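PDB 6HNI: ABC-type transport system, sugar-family extracellular solute-binding protein from Peptoclostridium difficile 630, which binds tyrosine as the substrate-binding lipoprotein of an ABC-type transport system, and also has adhesive properties. Local coordinates for residues 61-65 and 80-85; 141-145 and 175-179; 248-252 and 297-303. The protein carries 1 engineered substitution. One frame throughout, in Å; residues are numbered along the deposited sequence.

The chain has the two-lobed build of a periplasmic-binding-protein fold, closed here around a bound tyrosine. Contact 1 lies in one lobe, where strand 59-65 edges a parallel five-stranded sheet. Contacts 2 and 3 lie in the other lobe. Contact 1 is on the opposite side of the chain's centre from both, with centres about 37 Å from contact 2 and about 40 Å from contact 3. Contacts 2 and 3 are closer, about 21 Å between centres and about 7 Å between nearest atoms, yet they do not touch. The side chain of Val141 in contact 2 is about 12 Å from the tyrosine. The side chain of Ala250 in contact 3 is about 9 Å from the bound tyrosine.

Contact 1: 61-65 and 80-85. With EDO (1,2-ethanediol), chain E.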
loop_
_atom_site.group_PDB
_atom_site.type_symbol
_atom_site.label_atom_id
_atom_site.label_comp_id
_atom_site.label_asym_id
_atom_site.label_seq_id
_atom_site.Cartn_x
_atom_site.Cartn_y
_atom_site.Cartn_z
ATOM N N ILE A 61 -7.240 -17.557 -14.178
ATOM C CA ILE A 61 -6.534 -16.378 -13.637
ATOM C C ILE A 61 -5.235 -16.162 -14.441
ATOM O O ILE A 61 -4.380 -17.043 -14.472
ATOM C CB ILE A 61 -6.255 -16.561 -12.140
ATOM C CG1 ILE A 61 -7.551 -16.749 -11.327
ATOM C CG2 ILE A 61 -5.506 -15.370 -11.604
ATOM C CD1 ILE A 61 -7.318 -17.025 -9.846
ATOM N N ASP A 62 -5.099 -14.972 -15.054
ATOM C CA ASP A 62 -3.900 -14.553 -15.803
ATOM C C ASP A 62 -3.232 -13.474 -14.924
ATOM O O ASP A 62 -3.646 -12.294 -14.904
ATOM C CB ASP A 62 -4.382 -13.977 -17.136
ATOM C CG ASP A 62 -3.282 -13.491 -18.052
ATOM O OD1 ASP A 62 -2.091 -13.536 -17.666
ATOM O OD2 ASP A 62 -3.648 -13.062 -19.194
ATOM N N PHE A 63 -2.230 -13.904 -14.165
ATOM C CA PHE A 63 -1.470 -13.004 -13.286
ATOM C C PHE A 63 -0.300 -12.358 -14.035
ATOM O O PHE A 63 0.512 -13.057 -14.687
ATOM C CB PHE A 63 -0.926 -13.781 -12.094
ATOM C CG PHE A 63 -0.023 -12.949 -11.216
ATOM C CD1 PHE A 63 -0.573 -11.997 -10.359
ATOM C CD2 PHE A 63 1.336 -13.078 -11.269
ATOM C CE1 PHE A 63 0.211 -11.169 -9.576
ATOM C CE2 PHE A 63 2.177 -12.240 -10.492
ATOM C CZ PHE A 63 1.596 -11.305 -9.633
ATOM N N GLN A 64 -0.208 -11.041 -13.896
ATOM C CA GLN A 64 0.852 -10.240 -14.550
ATOM C C GLN A 64 1.439 -9.242 -13.570
ATOM O O GLN A 64 0.729 -8.448 -12.952
ATOM C CB GLN A 64 0.323 -9.487 -15.768
ATOM C CG GLN A 64 -0.248 -10.366 -16.872
ATOM C CD GLN A 64 0.804 -11.113 -17.651
ATOM O OE1 GLN A 64 1.900 -10.597 -17.846
ATOM N NE2 GLN A 64 0.461 -12.290 -18.208
ATOM N N ASN A 65 2.757 -9.319 -13.426
ATOM C CA ASN A 65 3.550 -8.440 -12.552
ATOM C C ASN A 65 4.332 -7.479 -13.458
ATOM O O ASN A 65 5.035 -7.902 -14.364
ATOM C CB ASN A 65 4.456 -9.311 -11.719
ATOM C CG ASN A 65 5.325 -8.541 -10.716
ATOM O OD1 ASN A 65 5.414 -7.319 -10.714
ATOM N ND2 ASN A 65 5.997 -9.285 -9.860
ATOM N N PHE A 80 -4.985 -7.036 -21.340
ATOM C CA PHE A 80 -6.211 -7.503 -20.687
ATOM C C PHE A 80 -7.437 -6.962 -21.363
ATOM O O PHE A 80 -8.459 -7.743 -21.530
ATOM C CB PHE A 80 -6.275 -7.089 -19.215
ATOM C CG PHE A 80 -5.375 -7.825 -18.276
ATOM C CD1 PHE A 80 -4.700 -8.991 -18.610
ATOM C CD2 PHE A 80 -5.258 -7.371 -16.967
ATOM C CE1 PHE A 80 -3.925 -9.672 -17.694
ATOM C CE2 PHE A 80 -4.471 -8.042 -16.053
ATOM C CZ PHE A 80 -3.772 -9.163 -16.395
ATOM N N ALA A 81 -7.476 -5.730 -21.813
ATOM C CA ALA A 81 -8.606 -5.145 -22.490
ATOM C C ALA A 81 -8.803 -5.811 -23.861
ATOM O O ALA A 81 -9.934 -6.235 -24.218
ATOM C CB ALA A 81 -8.478 -3.634 -22.602
ATOM N N SER A 82 -7.742 -5.980 -24.626
ATOM C CA SER A 82 -7.878 -6.610 -25.949
ATOM C C SER A 82 -8.163 -8.139 -25.847
ATOM O O SER A 82 -8.788 -8.739 -26.745
ATOM C CB SER A 82 -6.682 -6.246 -26.829
ATOM O OG SER A 82 -5.486 -6.754 -26.304
ATOM N N ASP A 83 -7.747 -8.765 -24.753
ATOM C CA ASP A 83 -8.098 -10.147 -24.425
ATOM C C ASP A 83 -9.573 -10.282 -24.066
ATOM O O ASP A 83 -10.080 -11.398 -24.017
ATOM C CB ASP A 83 -7.375 -10.686 -23.173
ATOM C CG ASP A 83 -5.907 -11.048 -23.388
ATOM O OD1 ASP A 83 -5.444 -11.125 -24.565
ATOM O OD2 ASP A 83 -5.205 -11.278 -22.324
ATOM N N LYS A 84 -10.276 -9.196 -23.786
ATOM C CA LYS A 84 -11.693 -9.254 -23.370
ATOM C C LYS A 84 -11.897 -10.041 -22.075
ATOM O O LYS A 84 -12.836 -10.865 -21.960
ATOM C CB LYS A 84 -12.598 -9.742 -24.540
ATOM C CG LYS A 84 -12.442 -8.931 -25.823
ATOM C CD LYS A 84 -13.223 -9.455 -27.017
ATOM C CE LYS A 84 -13.121 -8.481 -28.173
ATOM N NZ LYS A 84 -13.011 -9.164 -29.474
ATOM N N LYS A 85 -11.063 -9.805 -21.070
ATOM C CA LYS A 85 -11.222 -10.383 -19.760
ATOM C C LYS A 85 -12.621 -10.053 -19.222
ATOM O O LYS A 85 -13.205 -9.011 -19.525
ATOM C CB LYS A 85 -10.218 -9.813 -18.774
ATOM C CG LYS A 85 -8.761 -10.149 -19.051
ATOM C CD LYS A 85 -8.447 -11.627 -19.177
ATOM C CE LYS A 85 -6.960 -11.833 -19.298
ATOM N NZ LYS A 85 -6.612 -13.228 -19.583
HETATM C C1 EDO E . 9.873 -7.891 -8.453
HETATM O O1 EDO E . 8.415 -7.918 -8.545
HETATM C C2 EDO E . 10.511 -6.632 -9.059
HETATM O O2 EDO E . 11.406 -6.894 -10.141
HETATM O O HOH W 1 -2.845 -11.068 -20.756
#
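Asp62 carries its carboxylate trans to the backbone N (chi1 -180°), which sends it from strand 61-65 to the ammonium group of Lys85. The lysine chain folds at chi2 (-55°) and then runs straight to NZ, meeting the aspartate at about a right angle. The two form a salt bridge, with Lys85 NZ 3.0 Å from Asp62 OD2. The lysine uses the anti lone pair of OD2, on the side away from the other oxygen.

Asp62 OD1 is held separately. Gln64 NE2 donates to the syn lone pair of Asp62 OD1 at 2.9 Å, in an almost straight bond (176°) that lies in the plane of the glutamine amide. With both oxygens bonded, the rotation of the carboxylate is restricted.

Asp62 OD2 also faces Asp83 OD2 at 3.9 Å. A water donates to both oxygens, at 2.7 Å to Asp62 OD2 and 2.8 Å to Asp83 OD2. Lys85 NZ adds a long salt bridge to Asp83 OD2, and Lys79 pairs with Asp83 OD1. The lysines and the water probably offset the repulsion between the two acids.

Next to this polar network lies the ring of Phe80. Phe80 CZ lies 3.5 Å from Asp62 O, and Gln64 CG lies 3.8 Å from Phe80 CZ, in both cases obliquely.

At the far end of the strand, Asn65 ND2 donates to O1 of an ethanediol, which also bonds to Glu33 N and probably came from the crystallisation liquor. Lys84 has positive phi in a Schellman motif that ends the helix and leads the chain into Lys85. The contact joins edge strand 59-65 to the end of helix 70-82. Asp62 and Gln64 make backbone hydrogen bonds to strand 24-30, and Phe80 also packs on Thr29 of that strand.

Contact 2: 141-145 and 175-179; sequences VDKGL and ALKEY
Leu145 and Tyr179 make a CH-pi contact. Leu145 CD1 sits over one face of the Tyr179 ring, 3.7 Å from its centroid and 27° off the normal. Leu145 CD1 is displaced toward the rim, 3.3 Å from Tyr179 CD1. The ring reaches across to helix 141-145 because Tyr179 CG is trans to the backbone N (chi1 -178°). The tyrosine and leucine side chains run past each other in opposite directions, which brings Leu145 CB near the phenol end.

Aliphatic contacts continue along the seam. Val141 divides its branches: CG1 meets Ala175 CB at 3.8 Å, while CG2 meets Tyr179 CB, also at 3.8 Å. Leu145 CD1 touches Leu176 CD1 at 3.6 Å, so this one methyl bridges the leucine and the tyrosine ring.

The two segments cross at -63°, with axes 10.5 Å apart at closest approach. Helix 167-183 follows strand 157-163 and leads to strand 186-192 beside it in a parallel sheet, a beta-alpha-beta arrangement. Leu145 and Leu176 also pack on that sheet, against Ile158 and Val160 of strand 157-163.

Polar groups also lie around this ring. Asp142 OD2 is at the ring edge, near its plane, 3.5 Å from Tyr179 CE2. The carboxylate plane stands nearly perpendicular to the ring. No direct hydrogen bond joins the segments, but a water links them. The water oxygen lies 2.6 Å from Tyr179 OH and donates to Asp142 O.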
loop_
_atom_site.group_PDB
_atom_site.type_symbol
_atom_site.label_atom_id
_atom_site.label_comp_id
_atom_site.label_asym_id
_atom_site.label_seq_id
_atom_site.Cartn_x
_atom_site.Cartn_y
_atom_site.Cartn_z
ATOM N N VAL A 141 -2.701 9.132 9.080
ATOM C CA VAL A 141 -1.295 9.347 9.489
ATOM C C VAL A 141 -1.195 9.253 11.004
ATOM O O VAL A 141 -0.171 8.868 11.553
ATOM C CB VAL A 141 -0.705 10.699 9.015
ATOM C CG1 VAL A 141 -0.594 10.746 7.513
ATOM C CG2 VAL A 141 -1.437 11.922 9.577
ATOM N N ASP A 142 -2.301 9.565 11.680
ATOM C CA ASP A 142 -2.329 9.560 13.131
ATOM C C ASP A 142 -1.966 8.204 13.706
ATOM O O ASP A 142 -1.387 8.123 14.765
ATOM C CB ASP A 142 -3.724 9.959 13.671
ATOM C CG ASP A 142 -4.236 11.296 13.112
ATOM O OD1 ASP A 142 -4.289 11.514 11.881
ATOM O OD2 ASP A 142 -4.654 12.139 13.908
ATOM N N LYS A 143 -2.313 7.125 13.013
ATOM C CA LYS A 143 -2.045 5.789 13.544
ATOM C C LYS A 143 -0.563 5.518 13.718
ATOM O O LYS A 143 -0.135 4.976 14.701
ATOM C CB LYS A 143 -2.673 4.712 12.646
ATOM C CG LYS A 143 -4.206 4.753 12.655
ATOM C CD LYS A 143 -4.792 4.264 13.968
ATOM C CE LYS A 143 -6.319 4.143 13.879
ATOM N NZ LYS A 143 -6.837 3.697 15.196
ATOM N N GLY A 144 0.209 5.858 12.716
ATOM C CA GLY A 144 1.651 5.723 12.848
ATOM C C GLY A 144 2.274 6.736 13.791
ATOM O O GLY A 144 3.155 6.392 14.589
ATOM N N LEU A 145 1.803 7.976 13.742
ATOM C CA LEU A 145 2.389 9.026 14.566
ATOM C C LEU A 145 2.100 8.849 16.066
ATOM O O LEU A 145 2.870 9.318 16.888
ATOM C CB LEU A 145 2.015 10.400 14.002
ATOM C CG LEU A 145 2.572 10.639 12.581
ATOM C CD1 LEU A 145 2.152 11.993 12.049
ATOM C CD2 LEU A 145 4.064 10.434 12.437
ATOM N N ALA A 175 -1.446 15.034 4.241
ATOM C CA ALA A 175 -1.998 14.642 5.555
ATOM C C ALA A 175 -0.963 14.738 6.669
ATOM O O ALA A 175 -1.285 15.206 7.773
ATOM C CB ALA A 175 -2.623 13.270 5.511
ATOM N N LEU A 176 0.263 14.300 6.374
ATOM C CA LEU A 176 1.340 14.414 7.335
ATOM C C LEU A 176 1.625 15.865 7.714
ATOM O O LEU A 176 1.798 16.208 8.904
ATOM C CB LEU A 176 2.595 13.769 6.776
ATOM C CG LEU A 176 3.815 13.830 7.643
ATOM C CD1 LEU A 176 3.622 13.149 8.957
ATOM C CD2 LEU A 176 4.976 13.178 6.927
ATOM N N LYS A 177 1.679 16.723 6.700
ATOM C CA LYS A 177 1.927 18.151 6.960
ATOM C C LYS A 177 0.787 18.775 7.731
ATOM O O LYS A 177 1.025 19.639 8.588
ATOM C CB LYS A 177 2.200 18.915 5.684
ATOM C CG LYS A 177 3.512 18.537 5.024
ATOM C CD LYS A 177 3.566 18.855 3.556
ATOM C CE LYS A 177 3.891 20.275 3.247
ATOM N NZ LYS A 177 4.269 20.353 1.798
ATOM N N GLU A 178 -0.462 18.379 7.459
ATOM C CA GLU A 178 -1.577 18.899 8.215
ATOM C C GLU A 178 -1.496 18.484 9.689
ATOM O O GLU A 178 -1.668 19.331 10.601
ATOM C CB GLU A 178 -2.908 18.422 7.598
ATOM C CG GLU A 178 -4.143 18.855 8.357
ATOM C CD GLU A 178 -4.493 20.321 8.140
ATOM O OE1 GLU A 178 -3.725 21.060 7.458
ATOM O OE2 GLU A 178 -5.555 20.736 8.659
ATOM N N TYR A 179 -1.213 17.216 9.941
ATOM C CA TYR A 179 -1.025 16.736 11.295
ATOM C C TYR A 179 0.104 17.499 12.008
ATOM O O TYR A 179 -0.034 17.907 13.159
ATOM C CB TYR A 179 -0.724 15.246 11.298
ATOM C CG TYR A 179 -0.547 14.600 12.656
ATOM C CD1 TYR A 179 0.660 14.679 13.312
ATOM C CD2 TYR A 179 -1.554 13.850 13.246
ATOM C CE1 TYR A 179 0.853 14.075 14.520
ATOM C CE2 TYR A 179 -1.364 13.246 14.464
ATOM C CZ TYR A 179 -0.147 13.365 15.098
ATOM O OH TYR A 179 0.098 12.800 16.315
HETATM O O HOH W 2 -1.233 10.570 16.783
#

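Contact 3: 248-252 and 297-303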
loop_
_atom_site.group_PDB
_atom_site.type_symbol
_atom_site.label_atom_id
_atom_site.label_comp_id
_atom_site.label_asym_id
_atom_site.label_seq_id
_atom_site.Cartn_x
_atom_site.Cartn_y
_atom_site.Cartn_z
ATOM N N LYS A 248 10.616 -5.631 6.326
ATOM C CA LYS A 248 11.802 -5.309 5.524
ATOM C C LYS A 248 12.779 -4.348 6.238
ATOM O O LYS A 248 13.740 -3.890 5.607
ATOM C CB LYS A 248 11.402 -4.713 4.155
ATOM C CG LYS A 248 10.551 -5.622 3.241
ATOM C CD LYS A 248 11.337 -6.842 2.734
ATOM C CE LYS A 248 10.530 -7.809 1.879
ATOM N NZ LYS A 248 11.376 -9.024 1.733
ATOM N N GLY A 249 12.583 -4.074 7.534
ATOM C CA GLY A 249 13.519 -3.353 8.335
ATOM C C GLY A 249 13.134 -1.982 8.865
ATOM O O GLY A 249 13.955 -1.348 9.492
ATOM N N ALA A 250 11.921 -1.504 8.661
ATOM C CA ALA A 250 11.412 -0.384 9.452
ATOM C C ALA A 250 11.241 -0.834 10.919
ATOM O O ALA A 250 11.122 -2.017 11.216
ATOM C CB ALA A 250 10.082 0.133 8.891
ATOM N N LEU A 251 11.120 0.127 11.835
ATOM C CA LEU A 251 10.960 -0.216 13.231
ATOM C C LEU A 251 9.556 -0.688 13.597
ATOM O O LEU A 251 9.410 -1.706 14.286
ATOM C CB LEU A 251 11.318 0.952 14.148
ATOM C CG LEU A 251 11.097 0.790 15.636
ATOM C CD1 LEU A 251 11.928 -0.353 16.163
ATOM C CD2 LEU A 251 11.406 2.089 16.383
ATOM N N ALA A 252 8.549 0.076 13.190
ATOM C CA ALA A 252 7.189 -0.181 13.689
ATOM C C ALA A 252 6.121 0.394 12.810
ATOM O O ALA A 252 6.368 1.309 12.013
ATOM C CB ALA A 252 7.020 0.365 15.083
ATOM N N ILE A 297 15.383 -4.632 14.642
ATOM C CA ILE A 297 15.615 -3.175 14.516
ATOM C C ILE A 297 15.516 -2.496 15.881
ATOM O O ILE A 297 16.345 -1.656 16.197
ATOM C CB ILE A 297 14.632 -2.529 13.495
ATOM C CG1 ILE A 297 14.820 -3.112 12.099
ATOM C CG2 ILE A 297 14.788 -1.024 13.412
ATOM C CD1 ILE A 297 16.197 -2.971 11.489
ATOM N N LEU A 298 14.547 -2.902 16.705
ATOM C CA LEU A 298 14.389 -2.390 18.062
ATOM C C LEU A 298 15.693 -2.565 18.858
ATOM O O LEU A 298 16.164 -1.632 19.498
ATOM C CB LEU A 298 13.284 -3.113 18.801
ATOM C CG LEU A 298 12.876 -2.576 20.169
ATOM C CD1 LEU A 298 12.124 -1.270 20.062
ATOM C CD2 LEU A 298 12.021 -3.608 20.857
ATOM N N LYS A 299 16.255 -3.773 18.793
ATOM C CA LYS A 299 17.481 -4.090 19.493
ATOM C C LYS A 299 18.662 -3.312 18.902
ATOM O O LYS A 299 19.495 -2.790 19.653
ATOM C CB LYS A 299 17.758 -5.599 19.459
ATOM C CG LYS A 299 19.043 -5.985 20.188
ATOM C CD LYS A 299 19.264 -7.482 20.146
ATOM C CE LYS A 299 20.701 -7.807 20.503
ATOM N NZ LYS A 299 20.933 -9.272 20.432
ATOM N N ALA A 300 18.750 -3.218 17.583
ATOM C CA ALA A 300 19.827 -2.440 16.940
ATOM C C ALA A 300 19.815 -0.966 17.356
ATOM O O ALA A 300 20.879 -0.333 17.428
ATOM C CB ALA A 300 19.756 -2.556 15.428
ATOM N N LEU A 301 18.633 -0.411 17.640
ATOM C CA LEU A 301 18.508 0.987 18.116
ATOM C C LEU A 301 18.750 1.147 19.630
ATOM O O LEU A 301 18.669 2.256 20.156
ATOM C CB LEU A 301 17.130 1.552 17.734
ATOM C CG LEU A 301 16.876 1.688 16.219
ATOM C CD1 LEU A 301 15.463 2.106 15.991
ATOM C CD2 LEU A 301 17.747 2.761 15.563
ATOM N N GLY A 302 18.990 0.032 20.312
ATOM C CA GLY A 302 19.220 -0.015 21.739
ATOM C C GLY A 302 17.963 0.200 22.549
ATOM O O GLY A 302 18.050 0.652 23.684
ATOM N N MET A 303 16.800 -0.110 21.984
ATOM C CA MET A 303 15.541 0.092 22.683
ATOM C C MET A 303 15.046 -1.163 23.399
ATOM O O MET A 303 15.338 -2.299 22.993
ATOM C CB MET A 303 14.495 0.579 21.690
ATOM C CG MET A 303 14.819 1.948 21.090
ATOM S SD MET A 303 13.552 2.325 19.845
ATOM C CE MET A 303 14.124 3.922 19.297
#
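Gly249 meets Ile297 through its carbonyl. Gly249 O is 3.3 Å from Ile297 CG1, and the CD1 methyl of the same side chain is nearly as near. The CG1-CD1 branch of Ile297 faces this oxygen, which also has a hydrogen bond with Ser228 OG. Gly249 has positive phi and is the C-prime residue of the Schellman motif that ends helix 243-247. The turn directs the chain toward strand 252-255.

Ala250 contributes little. Its side chain points away from 297-303 and packs on Val238, while Ala250 O is 4.0 Å from Ile297 CG1.

Leu251 has the largest share of the contact. Its CG is trans to the backbone N (chi1 175°), and the two methyls that follow diverge to different partners. Leu251 CD1 lies against the helix, 3.7 Å from Leu298 N and 4.0 Å from Leu298 CD1. It also touches Ile297 CG2. Leu251 CD2 reaches past the helix end, where it meets Leu301 CD1 and Met303 SD, each at 4.1 Å. Both of those side chains cross it obliquely. Gly302 lies between them with positive phi, in the Schellman motif that ends helix 295-300. Leu251 makes backbone hydrogen bonds with Val238 and Asn294, and Phe151 of helix 148-151 also packs on Leu251, Leu298 and Met303.

No hydrogen bond or salt bridge crosses between the two segments. The joint therefore rests on dispersion and on burial of apolar surface, chiefly that of Leu251 and Ile297. Gly249 is buried, and its carbonyl is hydrogen-bonded to Ser228 OG, outside both segments.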